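Local coordinates for cell division control protein 73 (Saccharomyces cerevisiae, PDB 3V46), which serves as a subunit of the PAF1 complex in RNA polymerase II transcription and coupled histone modification, this piece being the C-terminal Ras-like domain that promotes chromatin association, at residues I57-R63 and W157-E161; E83-R87 and N102-N106. All blocks are in the same frame, centred on the assembly; numbering follows the deposited sequence.

Contact 1: residues I57-R63 and W157-E161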
# COMPACT_ATOMS: atom_id res chain seq x y z
N ILE A 57 -9.44 6.78 -2.21
CA ILE A 57 -9.25 6.65 -3.64
C ILE A 57 -10.30 5.70 -4.18
O ILE A 57 -10.47 4.59 -3.66
CB ILE A 57 -7.84 6.10 -3.99
CG1 ILE A 57 -6.75 7.12 -3.63
CG2 ILE A 57 -7.74 5.75 -5.47
CD1 ILE A 57 -5.33 6.65 -3.99
N GLU A 58 -11.01 6.12 -5.23
CA GLU A 58 -11.95 5.24 -5.89
C GLU A 58 -11.29 4.74 -7.18
O GLU A 58 -10.65 5.51 -7.90
CB GLU A 58 -13.24 5.99 -6.20
CG GLU A 58 -14.30 5.12 -6.85
CD GLU A 58 -15.71 5.69 -6.73
OE1 GLU A 58 -16.07 6.27 -5.69
OE2 GLU A 58 -16.47 5.56 -7.69
N LYS A 59 -11.45 3.45 -7.44
CA LYS A 59 -10.88 2.82 -8.62
C LYS A 59 -11.92 2.02 -9.38
O LYS A 59 -12.65 1.22 -8.79
CB LYS A 59 -9.73 1.89 -8.22
CG LYS A 59 -9.09 1.13 -9.38
CD LYS A 59 -8.32 2.07 -10.30
CE LYS A 59 -7.57 1.31 -11.38
NZ LYS A 59 -6.92 2.23 -12.34
N ASN A 60 -12.00 2.26 -10.68
CA ASN A 60 -12.81 1.43 -11.55
C ASN A 60 -11.89 0.38 -12.18
O ASN A 60 -11.05 0.70 -13.03
CB ASN A 60 -13.48 2.29 -12.62
CG ASN A 60 -14.53 1.52 -13.41
OD1 ASN A 60 -14.30 1.15 -14.56
ND2 ASN A 60 -15.68 1.27 -12.79
N PHE A 61 -12.01 -0.86 -11.72
CA PHE A 61 -11.21 -1.96 -12.24
C PHE A 61 -11.90 -2.60 -13.43
O PHE A 61 -13.13 -2.71 -13.48
CB PHE A 61 -11.05 -3.04 -11.17
CG PHE A 61 -10.17 -2.65 -10.02
CD1 PHE A 61 -8.80 -2.69 -10.14
CD2 PHE A 61 -10.72 -2.29 -8.80
CE1 PHE A 61 -7.97 -2.37 -9.07
CE2 PHE A 61 -9.91 -1.96 -7.72
CZ PHE A 61 -8.53 -2.00 -7.87
N GLU A 62 -11.10 -3.04 -14.39
CA GLU A 62 -11.62 -3.72 -15.57
C GLU A 62 -12.36 -5.00 -15.22
O GLU A 62 -13.30 -5.39 -15.91
CB GLU A 62 -10.47 -4.08 -16.50
CG GLU A 62 -9.78 -2.89 -17.10
CD GLU A 62 -8.45 -3.27 -17.71
OE1 GLU A 62 -7.56 -3.73 -16.96
OE2 GLU A 62 -8.30 -3.11 -18.93
N ARG A 63 -11.92 -5.68 -14.17
CA ARG A 63 -12.38 -7.04 -13.93
C ARG A 63 -13.28 -7.16 -12.71
O ARG A 63 -13.60 -8.27 -12.28
CB ARG A 63 -11.18 -7.99 -13.85
CG ARG A 63 -10.41 -8.01 -15.16
CD ARG A 63 -9.26 -8.99 -15.19
NE ARG A 63 -8.56 -8.88 -16.47
CZ ARG A 63 -8.96 -9.45 -17.60
NH1 ARG A 63 -10.05 -10.20 -17.62
NH2 ARG A 63 -8.26 -9.29 -18.72
N TRP A 157 -1.86 -1.49 -9.94
CA TRP A 157 -3.30 -1.67 -9.91
C TRP A 157 -3.70 -3.06 -10.38
O TRP A 157 -4.65 -3.63 -9.85
CB TRP A 157 -4.01 -0.60 -10.74
CG TRP A 157 -4.15 0.73 -10.07
CD1 TRP A 157 -3.66 1.91 -10.52
CD2 TRP A 157 -4.84 1.02 -8.85
NE1 TRP A 157 -4.02 2.93 -9.67
CE2 TRP A 157 -4.75 2.41 -8.64
CE3 TRP A 157 -5.56 0.24 -7.93
CZ2 TRP A 157 -5.32 3.03 -7.54
CZ3 TRP A 157 -6.13 0.87 -6.84
CH2 TRP A 157 -6.02 2.25 -6.66
N HIS A 158 -3.00 -3.60 -11.37
CA HIS A 158 -3.25 -4.96 -11.84
C HIS A 158 -2.97 -5.97 -10.73
O HIS A 158 -3.75 -6.90 -10.52
CB HIS A 158 -2.40 -5.25 -13.10
CG HIS A 158 -2.35 -6.70 -13.49
ND1 HIS A 158 -3.25 -7.27 -14.36
CD2 HIS A 158 -1.48 -7.68 -13.16
CE1 HIS A 158 -2.95 -8.54 -14.53
NE2 HIS A 158 -1.87 -8.82 -13.81
N SER A 159 -1.87 -5.76 -10.00
CA SER A 159 -1.48 -6.61 -8.88
C SER A 159 -2.54 -6.59 -7.80
O SER A 159 -2.93 -7.62 -7.26
CB SER A 159 -0.14 -6.13 -8.31
OG SER A 159 0.20 -6.83 -7.12
N LEU A 160 -3.04 -5.39 -7.51
CA LEU A 160 -4.05 -5.26 -6.47
C LEU A 160 -5.40 -5.82 -6.93
O LEU A 160 -6.12 -6.44 -6.16
CB LEU A 160 -4.17 -3.79 -6.06
CG LEU A 160 -5.08 -3.52 -4.87
CD1 LEU A 160 -4.67 -4.33 -3.65
CD2 LEU A 160 -5.08 -2.04 -4.55
N GLU A 161 -5.74 -5.63 -8.20
CA GLU A 161 -6.97 -6.18 -8.76
C GLU A 161 -7.01 -7.70 -8.58
O GLU A 161 -8.02 -8.26 -8.17
CB GLU A 161 -7.07 -5.83 -10.25
CG GLU A 161 -8.33 -6.30 -10.92
CD GLU A 161 -8.35 -5.95 -12.38
OE1 GLU A 161 -7.33 -6.21 -13.07
OE2 GLU A 161 -9.36 -5.39 -12.84
O HOH W 1 -7.27 -6.47 -15.78
O HOH W 2 -8.15 -3.01 -14.15
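Edge strand 54-59 and the loop that continues it run past helix 149-166, coming closest where Phe61 CA lies 6.9 Å from Glu161 CA. Lys59 suits a place over an indole because its long chain offers methylenes and a charge. With CG anti to the backbone N (chi1 178°) and a bend at chi2, that chain lies across one face of Trp157, and its NZ sits 3.9 Å from the centroid of the five-membered ring, a cation-pi contact. Leu36 O accepts the indole N-H. Lys59 CG also covers a face of the Phe61 ring, whose CZ reaches Trp157 CE3 at 3.7 Å with the planes inclined at 73°. Ile57 CG2 meets the indole edge. Farther along the helix, the extended Glu161 slides past Phe61 and accepts a bent hydrogen bond at OE2 from Arg63 N (2.9 Å), which arrives on the syn side, 33° out of the carboxylate plane. One water donates to Glu161 OE1 and the other to OE2, and both donate to Glu62 OE1; the first also accepts from Arg63 NE. A carboxylate gripped by a backbone N-H and two waters can probably stay ionised, while the waters should ease repulsion between the glutamates.

Contact 2: residues E83-R87 and N102-N106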
# COMPACT_ATOMS: atom_id res chain seq x y z
N GLU A 83 -12.98 -6.79 13.25
CA GLU A 83 -13.43 -7.06 11.89
C GLU A 83 -12.89 -6.05 10.86
O GLU A 83 -12.86 -6.35 9.66
CB GLU A 83 -14.96 -7.18 11.81
CG GLU A 83 -15.76 -6.07 12.50
CD GLU A 83 -17.26 -6.33 12.43
OE1 GLU A 83 -17.66 -7.36 11.84
OE2 GLU A 83 -18.04 -5.51 12.97
N TYR A 84 -12.45 -4.88 11.32
CA TYR A 84 -11.78 -3.93 10.44
C TYR A 84 -10.55 -4.59 9.83
O TYR A 84 -10.19 -4.33 8.69
CB TYR A 84 -11.34 -2.67 11.19
CG TYR A 84 -12.40 -1.60 11.33
CD1 TYR A 84 -12.59 -0.65 10.34
CD2 TYR A 84 -13.18 -1.52 12.47
CE1 TYR A 84 -13.55 0.34 10.47
CE2 TYR A 84 -14.15 -0.54 12.61
CZ TYR A 84 -14.32 0.39 11.60
OH TYR A 84 -15.27 1.37 11.74
N TRP A 85 -9.90 -5.45 10.60
CA TRP A 85 -8.68 -6.10 10.11
C TRP A 85 -8.94 -7.02 8.93
O TRP A 85 -8.06 -7.21 8.09
CB TRP A 85 -7.98 -6.85 11.24
CG TRP A 85 -7.26 -5.90 12.11
CD1 TRP A 85 -7.63 -5.46 13.35
CD2 TRP A 85 -6.04 -5.23 11.78
NE1 TRP A 85 -6.70 -4.55 13.81
CE2 TRP A 85 -5.72 -4.40 12.87
CE3 TRP A 85 -5.19 -5.25 10.68
CZ2 TRP A 85 -4.59 -3.59 12.88
CZ3 TRP A 85 -4.07 -4.45 10.69
CH2 TRP A 85 -3.77 -3.64 11.79
N ASP A 86 -10.14 -7.58 8.84
CA ASP A 86 -10.48 -8.46 7.72
C ASP A 86 -10.59 -7.68 6.42
O ASP A 86 -10.58 -8.28 5.34
CB ASP A 86 -11.81 -9.18 7.97
CG ASP A 86 -11.76 -10.13 9.14
OD1 ASP A 86 -10.69 -10.72 9.38
OD2 ASP A 86 -12.80 -10.29 9.82
N ARG A 87 -10.70 -6.36 6.53
CA ARG A 87 -10.87 -5.47 5.39
C ARG A 87 -9.54 -5.01 4.80
O ARG A 87 -9.51 -4.38 3.75
CB ARG A 87 -11.68 -4.23 5.79
CG ARG A 87 -13.14 -4.54 6.13
CD ARG A 87 -13.81 -3.36 6.83
NE ARG A 87 -13.79 -2.14 6.04
CZ ARG A 87 -14.18 -0.95 6.48
NH1 ARG A 87 -14.65 -0.82 7.72
NH2 ARG A 87 -14.12 0.11 5.69
N ASN A 102 1.24 -3.75 16.60
CA ASN A 102 -0.14 -3.59 17.05
C ASN A 102 -1.17 -4.07 16.02
O ASN A 102 -2.36 -3.80 16.15
CB ASN A 102 -0.39 -2.12 17.42
CG ASN A 102 -1.86 -1.83 17.70
OD1 ASN A 102 -2.36 -2.09 18.80
ND2 ASN A 102 -2.55 -1.30 16.70
N TYR A 103 -0.70 -4.79 15.01
CA TYR A 103 -1.60 -5.33 14.00
C TYR A 103 -2.27 -6.60 14.55
O TYR A 103 -1.74 -7.25 15.45
CB TYR A 103 -0.82 -5.68 12.72
CG TYR A 103 -0.38 -4.51 11.85
CD1 TYR A 103 -0.36 -3.20 12.31
CD2 TYR A 103 0.01 -4.74 10.53
CE1 TYR A 103 0.06 -2.15 11.48
CE2 TYR A 103 0.42 -3.71 9.71
CZ TYR A 103 0.44 -2.42 10.18
OH TYR A 103 0.85 -1.41 9.31
N GLN A 104 -3.42 -6.97 13.99
CA GLN A 104 -4.12 -8.18 14.43
C GLN A 104 -3.19 -9.38 14.30
O GLN A 104 -3.14 -10.23 15.19
CB GLN A 104 -5.36 -8.42 13.58
CG GLN A 104 -6.18 -9.61 14.01
CD GLN A 104 -6.72 -9.44 15.41
OE1 GLN A 104 -7.09 -8.34 15.82
NE2 GLN A 104 -6.77 -10.54 16.15
N TRP A 105 -2.49 -9.44 13.17
CA TRP A 105 -1.49 -10.48 12.93
C TRP A 105 -0.14 -9.79 12.93
O TRP A 105 0.20 -9.06 11.99
CB TRP A 105 -1.77 -11.19 11.59
CG TRP A 105 -3.19 -11.63 11.49
CD1 TRP A 105 -3.76 -12.72 12.08
CD2 TRP A 105 -4.25 -10.96 10.79
NE1 TRP A 105 -5.10 -12.78 11.79
CE2 TRP A 105 -5.43 -11.72 10.99
CE3 TRP A 105 -4.31 -9.81 10.00
CZ2 TRP A 105 -6.65 -11.35 10.44
CZ3 TRP A 105 -5.53 -9.45 9.45
CH2 TRP A 105 -6.68 -10.22 9.67
N ASN A 106 0.62 -9.96 14.01
CA ASN A 106 1.78 -9.09 14.23
C ASN A 106 3.13 -9.66 13.82
O ASN A 106 4.16 -9.01 14.00
CB ASN A 106 1.82 -8.61 15.68
CG ASN A 106 2.01 -9.75 16.67
OD1 ASN A 106 2.29 -10.88 16.30
ND2 ASN A 106 1.87 -9.44 17.96
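Trp85 O is approached in the plane of the Trp105 ring by two carbons of its edge, the nearer being Trp105 CZ3 at 3.6 Å. This is a contact of an aromatic edge with a carbonyl, not a hydrogen bond, and the same edge reaches Asp86 OD1 through Trp105 CH2 at 4.1 Å. A tryptophan suits this place because its weakly positive C-H rim can face oxygens and also pack against carbon, Trp105 CH2 lying 3.9 Å from Trp85 CB. The other indole does more of the packing. In Trp85, chi1 of -77° sends the indole across, and chi2 of 103° turns one face to the backbone of 103-104. Gln104 CB makes a CH-pi contact 3.6 Å from the centroid of its five-membered ring, and Gln104 N lies above the same face. At the far end of the indole, Trp85 CH2 meets Tyr103 CD1 at 3.5 Å, the two aromatic planes inclined at 44°. Tyr103 OH is hydrogen-bonded to Gln99 NE2, and Phe79 stacks on Trp85. Thus two loops that share no hydrogen bond are joined by dispersion and weak C-H contacts; Trp85, its broad indole laid against 102-106, supplies nearly half of the buried surface.

Overall arrangement
The two contacts lie in the Ras-like domain, their centres about 22 Å apart and their nearest atoms about 9 Å, without touching. Along the chain, contact 2 is nested inside the span that contact 1 closes. Contact 1 joins edge strand 54-59 and its following loop to helix 149-166, far later in sequence. Contact 2 is more local: 83-87 leads into strand 88-92, an inner strand of the same mixed sheet, and 102-106 lies between that strand and helix 108-114. Leu18 of strand 16-18, also in the sheet, touches both Trp85 and Tyr103. Together the two contacts tie distant and neighbouring parts of a fold that does not bind GTP but offers a protein interaction surface.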